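PDB 3K66: beta-amyloid-like protein from Caenorhabditis elegans, which probably acts in cell adhesion and neuronal development as a worm homologue of human amyloid precursor protein, its E2 domain carrying a heparin-binding site. Local coordinates for residues Tyr133-Thr144 against Arg169-Thr180. Residues are numbered along the deposited sequence; the frame is centred on the assembly and turned at random.
Sequences YIRAEEKDRMHT and RLRYIDLRINGT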
ATOM      1  N   TYR A 133      17.020  12.323  -2.147  1.00 56.51           N
ATOM      2  CA  TYR A 133      17.121  11.035  -2.815  1.00 53.99           C
ATOM      3  C   TYR A 133      16.965   9.909  -1.808  1.00 53.17           C
ATOM      4  O   TYR A 133      16.314   8.897  -2.093  1.00 53.22           O
ATOM      5  CB  TYR A 133      18.468  10.912  -3.529  1.00 52.79           C
ATOM      6  CG  TYR A 133      18.703   9.536  -4.069  1.00 51.20           C
ATOM      7  CD1 TYR A 133      17.946   9.034  -5.130  1.00 52.00           C
ATOM      8  CD2 TYR A 133      19.639   8.703  -3.470  1.00 50.74           C
ATOM      9  CE1 TYR A 133      18.118   7.729  -5.569  1.00 52.73           C
ATOM     10  CE2 TYR A 133      19.827   7.400  -3.889  1.00 50.39           C
ATOM     11  CZ  TYR A 133      19.062   6.914  -4.940  1.00 54.02           C
ATOM     12  OH  TYR A 133      19.239   5.600  -5.352  1.00 54.52           O
ATOM     13  N   ILE A 134      17.574  10.083  -0.638  1.00 51.06           N
ATOM     14  CA  ILE A 134      17.502   9.090   0.423  1.00 49.20           C
ATOM     15  C   ILE A 134      16.068   8.918   0.910  1.00 49.43           C
ATOM     16  O   ILE A 134      15.564   7.807   1.045  1.00 49.13           O
ATOM     17  CB  ILE A 134      18.395   9.511   1.616  1.00 48.24           C
ATOM     18  CG1 ILE A 134      19.857   9.228   1.264  1.00 45.41           C
ATOM     19  CG2 ILE A 134      17.982   8.768   2.901  1.00 43.22           C
ATOM     20  CD1 ILE A 134      20.819   9.619   2.341  1.00 43.13           C
ATOM     21  N   ARG A 135      15.413  10.035   1.182  1.00 53.15           N
ATOM     22  CA  ARG A 135      14.030  10.014   1.649  1.00 53.64           C
ATOM     23  C   ARG A 135      13.238   9.191   0.645  1.00 53.96           C
ATOM     24  O   ARG A 135      12.471   8.310   1.031  1.00 54.45           O
ATOM     25  CB  ARG A 135      13.484  11.451   1.708  1.00 54.41           C
ATOM     26  CG  ARG A 135      13.045  11.900   3.095  1.00 56.53           C
ATOM     27  CD  ARG A 135      12.601  13.357   3.144  1.00 54.70           C
ATOM     28  NE  ARG A 135      13.739  14.257   3.125  1.00 57.06           N
ATOM     29  CZ  ARG A 135      13.998  15.096   2.134  1.00 60.22           C
ATOM     30  NH1 ARG A 135      13.178  15.132   1.089  1.00 60.26           N
ATOM     31  NH2 ARG A 135      15.074  15.886   2.191  1.00 60.69           N
ATOM     32  N   ALA A 136      13.455   9.466  -0.645  1.00 54.15           N
ATOM     33  CA  ALA A 136      12.747   8.775  -1.728  1.00 55.45           C
ATOM     34  C   ALA A 136      12.882   7.263  -1.681  1.00 55.66           C
ATOM     35  O   ALA A 136      11.887   6.540  -1.657  1.00 55.89           O
ATOM     36  CB  ALA A 136      13.220   9.288  -3.078  1.00 55.59           C
ATOM     37  N   GLU A 137      14.117   6.781  -1.703  1.00 53.65           N
ATOM     38  CA  GLU A 137      14.346   5.346  -1.641  1.00 54.22           C
ATOM     39  C   GLU A 137      13.765   4.764  -0.342  1.00 55.31           C
ATOM     40  O   GLU A 137      13.076   3.734  -0.358  1.00 53.77           O
ATOM     41  CB  GLU A 137      15.842   5.050  -1.740  1.00 52.69           C
ATOM     42  CG  GLU A 137      16.414   5.419  -3.089  1.00 52.36           C
ATOM     43  CD  GLU A 137      16.239   4.314  -4.101  1.00 54.27           C
ATOM     44  OE1 GLU A 137      15.323   3.487  -3.920  1.00 54.36           O
ATOM     45  OE2 GLU A 137      17.012   4.261  -5.082  1.00 57.30           O
ATOM     46  N   GLU A 138      14.017   5.434   0.782  1.00 56.78           N
ATOM     47  CA  GLU A 138      13.509   4.934   2.052  1.00 58.03           C
ATOM     48  C   GLU A 138      11.967   4.877   2.074  1.00 58.34           C
ATOM     49  O   GLU A 138      11.395   3.980   2.689  1.00 56.63           O
ATOM     50  CB  GLU A 138      14.070   5.761   3.208  1.00 56.90           C
ATOM     51  CG  GLU A 138      14.636   4.899   4.353  1.00 61.67           C
ATOM     52  CD  GLU A 138      15.802   3.996   3.925  1.00 62.60           C
ATOM     53  OE1 GLU A 138      16.742   4.476   3.274  1.00 64.67           O
ATOM     54  OE2 GLU A 138      15.788   2.804   4.249  1.00 64.35           O
ATOM     55  N   LYS A 139      11.301   5.821   1.403  1.00 59.52           N
ATOM     56  CA  LYS A 139       9.834   5.799   1.334  1.00 60.32           C
ATOM     57  C   LYS A 139       9.444   4.529   0.589  1.00 60.02           C
ATOM     58  O   LYS A 139       8.436   3.896   0.881  1.00 60.28           O
ATOM     59  CB  LYS A 139       9.296   7.012   0.570  1.00 61.48           C
ATOM     60  CG  LYS A 139       9.297   8.168   1.403  1.00 63.90           C
ATOM     61  N   ASP A 140      10.255   4.161  -0.392  1.00 60.28           N
ATOM     62  CA  ASP A 140       9.995   2.957  -1.171  1.00 59.59           C
ATOM     63  C   ASP A 140      10.053   1.745  -0.235  1.00 58.90           C
ATOM     64  O   ASP A 140       9.216   0.845  -0.303  1.00 58.98           O
ATOM     65  CB  ASP A 140      11.030   2.819  -2.298  1.00 58.78           C
ATOM     66  CG  ASP A 140      10.673   1.732  -3.297  1.00 59.06           C
ATOM     67  OD1 ASP A 140       9.666   1.014  -3.100  1.00 57.76           O
ATOM     68  OD2 ASP A 140      11.413   1.594  -4.288  1.00 56.76           O
ATOM     69  N   ARG A 141      11.058   1.720   0.633  1.00 57.77           N
ATOM     70  CA  ARG A 141      11.227   0.619   1.578  1.00 57.94           C
ATOM     71  C   ARG A 141       9.996   0.534   2.476  1.00 58.55           C
ATOM     72  O   ARG A 141       9.326  -0.488   2.543  1.00 59.04           O
ATOM     73  CB  ARG A 141      12.497   0.838   2.417  1.00 55.30           C
ATOM     74  CG  ARG A 141      12.896  -0.279   3.359  1.00 53.77           C
ATOM     75  CD  ARG A 141      14.274   0.008   3.876  1.00 51.81           C
ATOM     76  NE  ARG A 141      14.749  -0.922   4.879  1.00 54.89           N
ATOM     77  CZ  ARG A 141      14.300  -0.982   6.128  1.00 56.26           C
ATOM     78  NH1 ARG A 141      13.346  -0.158   6.539  1.00 56.27           N
ATOM     79  NH2 ARG A 141      14.813  -1.875   6.973  1.00 56.41           N
ATOM     80  N   MET A 142       9.690   1.629   3.152  1.00 60.97           N
ATOM     81  CA  MET A 142       8.547   1.672   4.046  1.00 65.24           C
ATOM     82  C   MET A 142       7.286   1.096   3.392  1.00 64.26           C
ATOM     83  O   MET A 142       6.632   0.227   3.963  1.00 65.67           O
ATOM     84  CB  MET A 142       8.301   3.105   4.511  1.00 67.01           C
ATOM     85  CG  MET A 142       7.024   3.263   5.297  1.00 75.96           C
ATOM     86  SD  MET A 142       6.597   5.000   5.441  1.00 81.31           S
ATOM     87  CE  MET A 142       6.303   5.399   3.765  1.00 85.17           C
ATOM     88  N   HIS A 143       6.948   1.566   2.200  1.00 64.17           N
ATOM     89  CA  HIS A 143       5.769   1.043   1.533  1.00 66.38           C
ATOM     90  C   HIS A 143       5.883  -0.443   1.250  1.00 63.55           C
ATOM     91  O   HIS A 143       4.933  -1.187   1.444  1.00 63.28           O
ATOM     92  CB  HIS A 143       5.508   1.762   0.217  1.00 71.71           C
ATOM     93  CG  HIS A 143       4.801   3.070   0.375  1.00 79.86           C
ATOM     94  ND1 HIS A 143       3.477   3.247   0.025  1.00 83.48           N
ATOM     95  CD2 HIS A 143       5.228   4.270   0.836  1.00 82.56           C
ATOM     96  CE1 HIS A 143       3.125   4.499   0.260  1.00 86.21           C
ATOM     97  NE2 HIS A 143       4.170   5.142   0.751  1.00 85.09           N
ATOM     98  N   THR A 144       7.043  -0.893   0.796  1.00 60.91           N
ATOM     99  CA  THR A 144       7.165  -2.303   0.486  1.00 60.14           C
ATOM    100  C   THR A 144       6.935  -3.142   1.724  1.00 60.49           C
ATOM    101  O   THR A 144       6.140  -4.075   1.700  1.00 59.59           O
ATOM    102  CB  THR A 144       8.533  -2.658  -0.092  1.00 58.94           C
ATOM    103  OG1 THR A 144       8.839  -1.783  -1.182  1.00 58.84           O
ATOM    104  CG2 THR A 144       8.525  -4.094  -0.594  1.00 56.82           C
ATOM    105  N   ARG A 169      13.712  -6.259  -3.334  1.00 65.23           N
ATOM    106  CA  ARG A 169      13.559  -4.809  -3.391  1.00 66.13           C
ATOM    107  C   ARG A 169      14.422  -4.137  -2.329  1.00 62.97           C
ATOM    108  O   ARG A 169      15.161  -3.204  -2.618  1.00 62.96           O
ATOM    109  CB  ARG A 169      12.110  -4.415  -3.150  1.00 68.70           C
ATOM    110  CG  ARG A 169      11.303  -4.210  -4.401  1.00 75.69           C
ATOM    111  CD  ARG A 169      10.056  -3.437  -4.057  1.00 82.12           C
ATOM    112  NE  ARG A 169       9.568  -2.674  -5.194  1.00 86.18           N
ATOM    113  CZ  ARG A 169       8.309  -2.707  -5.608  1.00 90.01           C
ATOM    114  NH1 ARG A 169       7.421  -3.465  -4.969  1.00 91.00           N
ATOM    115  NH2 ARG A 169       7.939  -2.000  -6.667  1.00 91.27           N
ATOM    116  N   LEU A 170      14.322  -4.622  -1.097  1.00 63.87           N
ATOM    117  CA  LEU A 170      15.083  -4.036  -0.001  1.00 64.80           C
ATOM    118  C   LEU A 170      16.594  -4.082  -0.228  1.00 62.16           C
ATOM    119  O   LEU A 170      17.324  -3.186   0.205  1.00 60.82           O
ATOM    120  CB  LEU A 170      14.698  -4.703   1.330  1.00 63.75           C
ATOM    121  CG  LEU A 170      13.278  -4.354   1.793  1.00 64.31           C
ATOM    122  CD1 LEU A 170      12.856  -5.146   3.022  1.00 66.51           C
ATOM    123  CD2 LEU A 170      13.245  -2.901   2.114  1.00 66.68           C
ATOM    124  N   ARG A 171      17.054  -5.109  -0.936  1.00 61.27           N
ATOM    125  CA  ARG A 171      18.474  -5.270  -1.237  1.00 62.87           C
ATOM    126  C   ARG A 171      18.927  -4.176  -2.195  1.00 60.63           C
ATOM    127  O   ARG A 171      19.899  -3.450  -1.934  1.00 61.53           O
ATOM    128  CB  ARG A 171      18.727  -6.630  -1.873  1.00 65.98           C
ATOM    129  CG  ARG A 171      19.810  -7.415  -1.198  1.00 74.94           C
ATOM    130  CD  ARG A 171      19.591  -8.886  -1.447  1.00 83.57           C
ATOM    131  NE  ARG A 171      20.168  -9.718  -0.395  1.00 88.07           N
ATOM    132  CZ  ARG A 171      19.756 -10.955  -0.123  1.00 89.98           C
ATOM    133  NH1 ARG A 171      18.762 -11.503  -0.821  1.00 88.85           N
ATOM    134  NH2 ARG A 171      20.339 -11.651   0.846  1.00 91.23           N
ATOM    135  N   TYR A 172      18.229  -4.062  -3.316  1.00 56.06           N
ATOM    136  CA  TYR A 172      18.605  -3.055  -4.282  1.00 54.04           C
ATOM    137  C   TYR A 172      18.432  -1.633  -3.792  1.00 51.46           C
ATOM    138  O   TYR A 172      19.123  -0.734  -4.252  1.00 51.15           O
ATOM    139  CB  TYR A 172      17.852  -3.250  -5.589  1.00 53.28           C
ATOM    140  CG  TYR A 172      18.533  -4.225  -6.496  1.00 54.71           C
ATOM    141  CD1 TYR A 172      19.568  -3.820  -7.349  1.00 56.46           C
ATOM    142  CD2 TYR A 172      18.159  -5.565  -6.496  1.00 57.63           C
ATOM    143  CE1 TYR A 172      20.204  -4.727  -8.176  1.00 56.23           C
ATOM    144  CE2 TYR A 172      18.797  -6.486  -7.323  1.00 57.38           C
ATOM    145  CZ  TYR A 172      19.816  -6.059  -8.157  1.00 57.17           C
ATOM    146  OH  TYR A 172      20.457  -6.978  -8.954  1.00 59.49           O
ATOM    147  N   ILE A 173      17.504  -1.397  -2.879  1.00 49.72           N
ATOM    148  CA  ILE A 173      17.361  -0.031  -2.384  1.00 50.38           C
ATOM    149  C   ILE A 173      18.656   0.326  -1.666  1.00 51.37           C
ATOM    150  O   ILE A 173      19.231   1.409  -1.852  1.00 48.99           O
ATOM    151  CB  ILE A 173      16.167   0.133  -1.422  1.00 49.95           C
ATOM    152  CG1 ILE A 173      14.865   0.051  -2.237  1.00 49.22           C
ATOM    153  CG2 ILE A 173      16.268   1.502  -0.714  1.00 48.06           C
ATOM    154  CD1 ILE A 173      13.638   0.030  -1.421  1.00 48.32           C
ATOM    155  N   ASP A 174      19.140  -0.616  -0.869  1.00 50.14           N
ATOM    156  CA  ASP A 174      20.389  -0.386  -0.183  1.00 52.14           C
ATOM    157  C   ASP A 174      21.467  -0.159  -1.253  1.00 53.12           C
ATOM    158  O   ASP A 174      22.144   0.870  -1.246  1.00 53.72           O
ATOM    159  CB  ASP A 174      20.756  -1.576   0.714  1.00 53.33           C
ATOM    160  CG  ASP A 174      20.078  -1.529   2.089  1.00 53.41           C
ATOM    161  OD1 ASP A 174      19.093  -0.773   2.303  1.00 54.00           O
ATOM    162  OD2 ASP A 174      20.545  -2.288   2.956  1.00 54.46           O
ATOM    163  N   LEU A 175      21.598  -1.091  -2.200  1.00 53.33           N
ATOM    164  CA  LEU A 175      22.605  -0.953  -3.253  1.00 53.01           C
ATOM    165  C   LEU A 175      22.548   0.422  -3.916  1.00 53.30           C
ATOM    166  O   LEU A 175      23.551   1.151  -3.917  1.00 54.21           O
ATOM    167  CB  LEU A 175      22.456  -2.055  -4.302  1.00 51.72           C
ATOM    168  CG  LEU A 175      23.102  -3.383  -3.897  1.00 52.04           C
ATOM    169  CD1 LEU A 175      22.879  -4.419  -4.995  1.00 53.54           C
ATOM    170  CD2 LEU A 175      24.583  -3.185  -3.638  1.00 48.87           C
ATOM    171  N   ARG A 176      21.395   0.794  -4.471  1.00 50.64           N
ATOM    172  CA  ARG A 176      21.283   2.110  -5.097  1.00 51.63           C
ATOM    173  C   ARG A 176      21.736   3.216  -4.104  1.00 52.12           C
ATOM    174  O   ARG A 176      22.550   4.082  -4.448  1.00 52.72           O
ATOM    175  CB  ARG A 176      19.843   2.383  -5.590  1.00 52.83           C
ATOM    176  CG  ARG A 176      19.435   1.619  -6.842  1.00 52.44           C
ATOM    177  CD  ARG A 176      18.034   1.988  -7.277  1.00 53.67           C
ATOM    178  NE  ARG A 176      17.042   1.536  -6.311  1.00 57.92           N
ATOM    179  CZ  ARG A 176      16.350   0.405  -6.412  1.00 59.82           C
ATOM    180  NH1 ARG A 176      16.523  -0.407  -7.449  1.00 61.49           N
ATOM    181  NH2 ARG A 176      15.498   0.070  -5.448  1.00 64.41           N
ATOM    182  N   ILE A 177      21.247   3.187  -2.865  1.00 52.40           N
ATOM    183  CA  ILE A 177      21.667   4.226  -1.901  1.00 50.53           C
ATOM    184  C   ILE A 177      23.182   4.196  -1.671  1.00 52.41           C
ATOM    185  O   ILE A 177      23.830   5.240  -1.621  1.00 51.85           O
ATOM    186  CB  ILE A 177      20.921   4.127  -0.522  1.00 48.18           C
ATOM    187  CG1 ILE A 177      19.437   4.443  -0.727  1.00 47.19           C
ATOM    188  CG2 ILE A 177      21.471   5.159   0.472  1.00 46.64           C
ATOM    189  CD1 ILE A 177      18.589   4.332   0.515  1.00 42.72           C
ATOM    190  N   ASN A 178      23.771   3.021  -1.514  1.00 49.87           N
ATOM    191  CA  ASN A 178      25.215   3.030  -1.328  1.00 51.19           C
ATOM    192  C   ASN A 178      25.881   3.564  -2.590  1.00 54.64           C
ATOM    193  O   ASN A 178      26.685   4.496  -2.533  1.00 55.55           O
ATOM    194  CB  ASN A 178      25.744   1.648  -0.948  1.00 49.23           C
ATOM    195  CG  ASN A 178      25.614   1.395   0.545  1.00 48.51           C
ATOM    196  OD1 ASN A 178      25.412   0.276   0.981  1.00 48.09           O
ATOM    197  ND2 ASN A 178      25.728   2.463   1.342  1.00 44.93           N
ATOM    198  N   GLY A 179      25.510   3.002  -3.733  1.00 56.53           N
ATOM    199  CA  GLY A 179      26.069   3.474  -4.978  1.00 55.72           C
ATOM    200  C   GLY A 179      25.964   4.985  -5.061  1.00 56.86           C
ATOM    201  O   GLY A 179      26.904   5.677  -5.445  1.00 55.88           O
ATOM    202  N   THR A 180      24.821   5.525  -4.671  1.00 54.31           N
ATOM    203  CA  THR A 180      24.658   6.967  -4.753  1.00 53.81           C
ATOM    204  C   THR A 180      25.632   7.711  -3.829  1.00 56.24           C
ATOM    205  O   THR A 180      26.108   8.795  -4.166  1.00 56.39           O
ATOM    206  CB  THR A 180      23.209   7.342  -4.473  1.00 52.70           C
ATOM    207  OG1 THR A 180      22.356   6.536  -5.297  1.00 50.90           O
ATOM    208  CG2 THR A 180      22.961   8.794  -4.811  1.00 49.16           C
TER
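Two bends bring Glu137 and Arg176 together: the glutamate chain folds at its second torsion, the arginine chain at its third, and the carboxylate and guanidinium end nearly coplanar, 8° apart. Arg176 NE donates to Glu137 OE2 at 3.0 Å, reaching the syn side of that oxygen; the N-H...O angle of 135° shows a bent bond, within a salt bridge. Glu137 has a second partner: its OE1 makes a salt bridge with Lys103, which also bridges Asp140 OD2, so this carboxylate is probably kept ionised although it is buried.

Tyr133, its CG trans to the backbone N, directs its ring to 169-180, where Ile177 CA and Arg176 O lie at the ring edge. Its OH stands 3.3 Å from Arg176 CB and gives a weak hydrogen bond to Glu137 OE2, one turn on. Thr180 packs obliquely against the same ring, with CB 3.4 Å from Tyr133 CE2, while its OG1 donates back to Arg176 O within its own helix.

Beside the salt bridge, aliphatic carbons meet. Glu137 CB touches both Ile177 CD1 (3.6 Å) and Ile173 CG2 (3.7 Å) on the facing helix, and Ile173 CD1 also meets the CB and CG of Asp140. Farther along, Thr144 OG1 lies 3.5 Å from Arg169 CD.

The axes of segments 133-144 and 169-180 run antiparallel at 173°, 10.0 Å apart at closest, so the contact joins helix 123-154 to helix 163-182 as neighbours in the E2 helical bundle. Helix 55-119 supplies Lys103 to the acidic residues and Thr107 to Tyr133; helix 195-209 brings Trp202 against Ile177 and Arg206 to Glu138 and Asp174.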